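Local coordinates for alpha,alpha-trehalose-phosphate synthase (UDP-forming) (Burkholderia multivorans, PDB 5UOF), which belongs to glycosyltransferase family 20 and has the GT-B fold, in which two Rossmann-like domains face each other across a cleft, at residues 193-198 / 233-238; 372-377 / 399-404. All coordinates share one frame; numbering follows the deposited sequence.

How the interactions relate
Interaction 1 comes first along the chain, and interaction 2 opens after it has closed. The first lies at the end of strands 191-194 and 226-232, in the mixed sheet of the N-terminal domain. The second joins loops that follow strands 364-367 and 392-396, neighbours in the parallel sheet of the C-terminal domain. Their centres are about 8 Å apart, and they touch directly. Gln195 packs on Met374, and Pro234 on Met374 and Glu404, while Ile235 meets Leu376. Loops from two different sheets thus pack together near the centre of the molecule, consistent with the interdomain region of a GT-B glycosyltransferase.

Interaction 1: residues 193-198 / 233-238; sequences GFQTDA and YPIGVY
The backbones come closest at Gln195 and Pro234, with CA atoms 4.4 Å apart, and Tyr233 N gives a nearly straight hydrogen bond to Phe194 O (2.7 Å). That bond carries the parallel pairing of strands 191-194 and 226-232 on to where the strands end. Pro234 has no N-H to offer. Its ring instead lies against Gln195 O, with CB 3.3 Å from that oxygen. The Gln195 side chain starts away from 233-238, but a bend at chi2 (-85°) swings its amide back. There OE1 takes Ile235 N in the carbonyl plane at 3.2 Å. The amide crosses the Ile235 side chain, with CG1 3.6 Å from OE1 and CD1 close to NE2. NE2 itself bonds to His164 O. The edge of the Tyr233 ring meets the backbone of Gly193, CE1 lying 3.5 Å from CA. The ring also packs on Phe457, and its OH bonds to Asp460, so this residue ties the sheet to helix 450-472. The Gln195 amide stands in for backbone pairing once the strands have ended. Bonded at both OE1 and NE2, it is fixed in rotation, and both polar atoms of this buried group are satisfied.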
loop_
_atom_site.group_PDB
_atom_site.type_symbol
_atom_site.label_atom_id
_atom_site.label_comp_id
_atom_site.label_asym_id
_atom_site.label_seq_id
_atom_site.Cartn_x
_atom_site.Cartn_y
_atom_site.Cartn_z
ATOM N N GLY A 193 7.128 -19.861 5.553
ATOM C CA GLY A 193 5.885 -19.801 6.301
ATOM C C GLY A 193 5.480 -18.376 6.605
ATOM O O GLY A 193 6.330 -17.506 6.823
ATOM N N PHE A 194 4.167 -18.154 6.619
ATOM C CA PHE A 194 3.561 -16.851 6.830
ATOM C C PHE A 194 2.499 -16.937 7.918
ATOM O O PHE A 194 2.032 -18.018 8.281
ATOM C CB PHE A 194 2.927 -16.325 5.537
ATOM C CG PHE A 194 3.909 -16.163 4.413
ATOM C CD1 PHE A 194 4.611 -14.985 4.270
ATOM C CD2 PHE A 194 4.138 -17.201 3.524
ATOM C CE1 PHE A 194 5.535 -14.833 3.246
ATOM C CE2 PHE A 194 5.053 -17.061 2.499
ATOM C CZ PHE A 194 5.745 -15.867 2.359
ATOM N N GLN A 195 2.083 -15.768 8.409
ATOM C CA GLN A 195 1.051 -15.745 9.443
ATOM C C GLN A 195 -0.309 -16.170 8.889
ATOM O O GLN A 195 -1.020 -16.964 9.520
ATOM C CB GLN A 195 0.965 -14.355 10.084
ATOM C CG GLN A 195 2.201 -13.994 10.951
ATOM C CD GLN A 195 2.124 -14.522 12.391
ATOM O OE1 GLN A 195 1.411 -15.489 12.688
ATOM N NE2 GLN A 195 2.849 -13.866 13.292
ATOM N N THR A 196 -0.713 -15.629 7.731
ATOM C CA THR A 196 -2.083 -15.822 7.260
ATOM C C THR A 196 -2.095 -16.277 5.807
ATOM O O THR A 196 -1.104 -16.150 5.090
ATOM C CB THR A 196 -2.919 -14.537 7.373
ATOM O OG1 THR A 196 -2.424 -13.549 6.457
ATOM C CG2 THR A 196 -2.887 -13.979 8.799
ATOM N N ASP A 197 -3.253 -16.804 5.381
ATOM C CA ASP A 197 -3.410 -17.181 3.980
ATOM C C ASP A 197 -3.178 -15.992 3.058
ATOM O O ASP A 197 -2.635 -16.156 1.962
ATOM C CB ASP A 197 -4.801 -17.768 3.736
ATOM C CG ASP A 197 -4.917 -18.435 2.378
ATOM O OD1 ASP A 197 -4.207 -19.437 2.144
ATOM O OD2 ASP A 197 -5.714 -17.960 1.544
ATOM N N ALA A 198 -3.576 -14.794 3.486
ATOM C CA ALA A 198 -3.388 -13.609 2.657
ATOM C C ALA A 198 -1.911 -13.328 2.428
ATOM O O ALA A 198 -1.513 -12.963 1.318
ATOM C CB ALA A 198 -4.072 -12.405 3.301
ATOM N N TYR A 233 1.039 -20.476 8.884
ATOM C CA TYR A 233 1.121 -21.088 10.216
ATOM C C TYR A 233 0.804 -19.996 11.229
ATOM O O TYR A 233 1.718 -19.424 11.835
ATOM C CB TYR A 233 2.515 -21.668 10.502
ATOM C CG TYR A 233 3.126 -22.549 9.428
ATOM C CD1 TYR A 233 3.725 -21.997 8.305
ATOM C CD2 TYR A 233 3.155 -23.934 9.562
ATOM C CE1 TYR A 233 4.296 -22.799 7.327
ATOM C CE2 TYR A 233 3.733 -24.749 8.599
ATOM C CZ TYR A 233 4.307 -24.169 7.482
ATOM O OH TYR A 233 4.878 -24.955 6.515
ATOM N N PRO A 234 -0.470 -19.627 11.386
ATOM C CA PRO A 234 -0.814 -18.534 12.315
ATOM C C PRO A 234 -0.391 -18.859 13.745
ATOM O O PRO A 234 -0.699 -19.927 14.269
ATOM C CB PRO A 234 -2.341 -18.429 12.188
ATOM C CG PRO A 234 -2.791 -19.713 11.542
ATOM C CD PRO A 234 -1.644 -20.121 10.649
ATOM N N ILE A 235 0.323 -17.927 14.372
ATOM C CA ILE A 235 0.848 -18.138 15.722
ATOM C C ILE A 235 -0.269 -17.934 16.737
ATOM O O ILE A 235 -0.938 -16.891 16.744
ATOM C CB ILE A 235 2.020 -17.186 16.008
ATOM C CG1 ILE A 235 3.210 -17.507 15.104
ATOM C CG2 ILE A 235 2.439 -17.274 17.480
ATOM C CD1 ILE A 235 4.469 -16.694 15.433
ATOM N N GLY A 236 -0.448 -18.912 17.626
ATOM C CA GLY A 236 -1.439 -18.829 18.669
ATOM C C GLY A 236 -0.829 -18.667 20.045
ATOM O O GLY A 236 0.341 -18.286 20.204
ATOM N N VAL A 237 -1.636 -18.965 21.063
ATOM C CA VAL A 237 -1.232 -18.839 22.459
ATOM C C VAL A 237 -1.622 -20.123 23.176
ATOM O O VAL A 237 -2.077 -21.082 22.542
ATOM C CB VAL A 237 -1.883 -17.617 23.130
ATOM C CG1 VAL A 237 -1.494 -16.337 22.397
ATOM C CG2 VAL A 237 -3.406 -17.780 23.167
ATOM N N TYR A 238 -1.435 -20.170 24.494
ATOM C CA TYR A 238 -1.981 -21.264 25.297
ATOM C C TYR A 238 -3.120 -20.695 26.129
ATOM O O TYR A 238 -2.898 -20.189 27.237
ATOM C CB TYR A 238 -0.913 -21.907 26.188
ATOM C CG TYR A 238 0.110 -22.719 25.416
ATOM C CD1 TYR A 238 -0.266 -23.861 24.721
ATOM C CD2 TYR A 238 1.451 -22.363 25.415
ATOM C CE1 TYR A 238 0.667 -24.623 24.023
ATOM C CE2 TYR A 238 2.387 -23.114 24.722
ATOM C CZ TYR A 238 1.990 -24.244 24.029
ATOM O OH TYR A 238 2.918 -25.010 23.342
#

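Interaction 2: residues 372-377 / 399-404; sequences DGMNLV and AGAAAE
Asp372 and Ala399 form a single beta bridge, and two backbone hydrogen bonds join the segments next to it. Gly400 N donates to Asp372 O (2.9 Å), and Ala401 N donates to Met374 O (2.8 Å). Both bonds are bent at the hydrogen, near 145°. A CA-H...O contact from Gly400 CA to Gly373 O (3.4 Å) adds to them. Gly400 has no side chain, and its CA sits directly against the 373-374 backbone. The N-terminal end of the 3-10 segment 400-403 is thereby fastened to the loop before helix 376-384.

The polar side chains shape that loop from within. Asp372 OD1 accepts from Met374 N (3.1 Å), which makes an Asx turn. Asp372 OD2 receives Asn375 ND2 from above the carboxylate plane, and Lys278 forms a salt bridge to the same oxygen. Asn375 is the N-cap of helix 376-384, its OD1 taking Ala378 N. Asp372 therefore orients the residue that caps the helix.

Packing centres on Met374. Its first torsion is trans (chi1 178°), and bends at chi2 and chi3 then bring the chain round toward 399-404. SD rests on Ala401, 3.9 Å from CB. The Glu404 side chain, modelled in two conformers, crosses this chain at about a right angle. Its carboxylate is paired outside the segments with Lys379 and Asn448.

The contact links the loops leading from adjacent strands 364-367 and 392-396 of the parallel sheet. Helix 376-384 starts here and supplies Lys379, which packs on Met374 and Ala401, while Met374 also faces the loops that leave strands 191-194 and 226-232 of the N-terminal domain's sheet.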
loop_
_atom_site.group_PDB
_atom_site.type_symbol
_atom_site.label_atom_id
_atom_site.label_comp_id
_atom_site.label_asym_id
_atom_site.label_seq_id
_atom_site.Cartn_x
_atom_site.Cartn_y
_atom_site.Cartn_z
ATOM N N ASP A 372 -1.113 -5.445 11.169
ATOM C CA ASP A 372 -0.418 -6.301 12.128
ATOM C C ASP A 372 -0.358 -7.716 11.568
ATOM O O ASP A 372 -1.372 -8.249 11.107
ATOM C CB ASP A 372 -1.152 -6.274 13.478
ATOM C CG ASP A 372 -0.294 -6.766 14.642
ATOM O OD1 ASP A 372 0.409 -7.794 14.496
ATOM O OD2 ASP A 372 -0.353 -6.134 15.720
ATOM N N GLY A 373 0.828 -8.321 11.592
ATOM C CA GLY A 373 0.950 -9.681 11.089
ATOM C C GLY A 373 0.008 -10.654 11.775
ATOM O O GLY A 373 -0.472 -11.610 11.154
ATOM N N MET A 374 -0.240 -10.449 13.067
ATOM C CA MET A 374 -1.116 -11.349 13.809
ATOM C C MET A 374 -1.822 -10.573 14.911
ATOM O O MET A 374 -3.027 -10.329 14.817
ATOM C CB MET A 374 -0.310 -12.539 14.368
ATOM C CG MET A 374 -1.128 -13.528 15.217
ATOM S SD MET A 374 -2.594 -14.149 14.354
ATOM C CE MET A 374 -1.878 -14.870 12.869
ATOM N N ASN A 375 -1.050 -10.152 15.920
ATOM C CA ASN A 375 -1.447 -9.452 17.142
ATOM C C ASN A 375 -1.819 -10.455 18.223
ATOM O O ASN A 375 -2.959 -10.932 18.295
ATOM C CB ASN A 375 -2.586 -8.450 16.941
ATOM C CG ASN A 375 -2.682 -7.491 18.098
ATOM O OD1 ASN A 375 -3.043 -7.892 19.201
ATOM N ND2 ASN A 375 -2.305 -6.237 17.876
ATOM N N LEU A 376 -0.850 -10.769 19.082
ATOM C CA LEU A 376 -1.098 -11.711 20.164
ATOM C C LEU A 376 -1.847 -11.081 21.332
ATOM O O LEU A 376 -2.495 -11.805 22.097
ATOM C CB LEU A 376 0.228 -12.318 20.639
ATOM C CG LEU A 376 0.964 -13.121 19.551
ATOM C CD1 LEU A 376 2.345 -13.541 20.029
ATOM C CD2 LEU A 376 0.154 -14.342 19.115
ATOM N N VAL A 377 -1.800 -9.755 21.482
ATOM C CA VAL A 377 -2.616 -9.121 22.517
ATOM C C VAL A 377 -4.092 -9.445 22.308
ATOM O O VAL A 377 -4.814 -9.714 23.270
ATOM C CB VAL A 377 -2.356 -7.601 22.566
ATOM C CG1 VAL A 377 -3.479 -6.874 23.297
ATOM C CG2 VAL A 377 -1.015 -7.327 23.243
ATOM N N ALA A 399 -5.514 -6.777 11.234
ATOM C CA ALA A 399 -4.688 -7.640 12.075
ATOM C C ALA A 399 -4.851 -9.079 11.610
ATOM O O ALA A 399 -5.960 -9.522 11.292
ATOM C CB ALA A 399 -5.082 -7.512 13.547
ATOM N N GLY A 400 -3.733 -9.804 11.540
ATOM C CA GLY A 400 -3.797 -11.188 11.104
ATOM C C GLY A 400 -4.767 -12.024 11.916
ATOM O O GLY A 400 -5.380 -12.961 11.391
ATOM N N ALA A 401 -4.919 -11.702 13.201
ATOM C CA ALA A 401 -5.788 -12.486 14.079
ATOM C C ALA A 401 -7.260 -12.368 13.693
ATOM O O ALA A 401 -8.064 -13.215 14.108
ATOM C CB ALA A 401 -5.601 -12.049 15.535
ATOM N N ALA A 402 -7.627 -11.347 12.915
ATOM C CA ALA A 402 -9.012 -11.190 12.476
ATOM C C ALA A 402 -9.495 -12.357 11.625
ATOM O O ALA A 402 -10.703 -12.609 11.567
ATOM C CB ALA A 402 -9.172 -9.882 11.688
ATOM N N ALA A 403 -8.587 -13.084 10.973
ATOM C CA ALA A 403 -8.997 -14.242 10.193
ATOM C C ALA A 403 -9.493 -15.375 11.078
ATOM O O ALA A 403 -10.217 -16.253 10.601
ATOM C CB ALA A 403 -7.822 -14.726 9.335
ATOM N N GLU A 404 -9.126 -15.366 12.351
ATOM C CA GLU A 404 -9.487 -16.417 13.298
ATOM C C GLU A 404 -10.535 -15.982 14.305
ATOM O O GLU A 404 -11.464 -16.746 14.598
ATOM C CB GLU A 404 -8.242 -16.887 14.064
ATOM C CG GLU A 404 -7.194 -17.568 13.203
ATOM C CD GLU A 404 -5.914 -17.867 13.971
ATOM O OE1 GLU A 404 -5.001 -17.006 13.989
ATOM O OE2 GLU A 404 -5.836 -18.967 14.566
#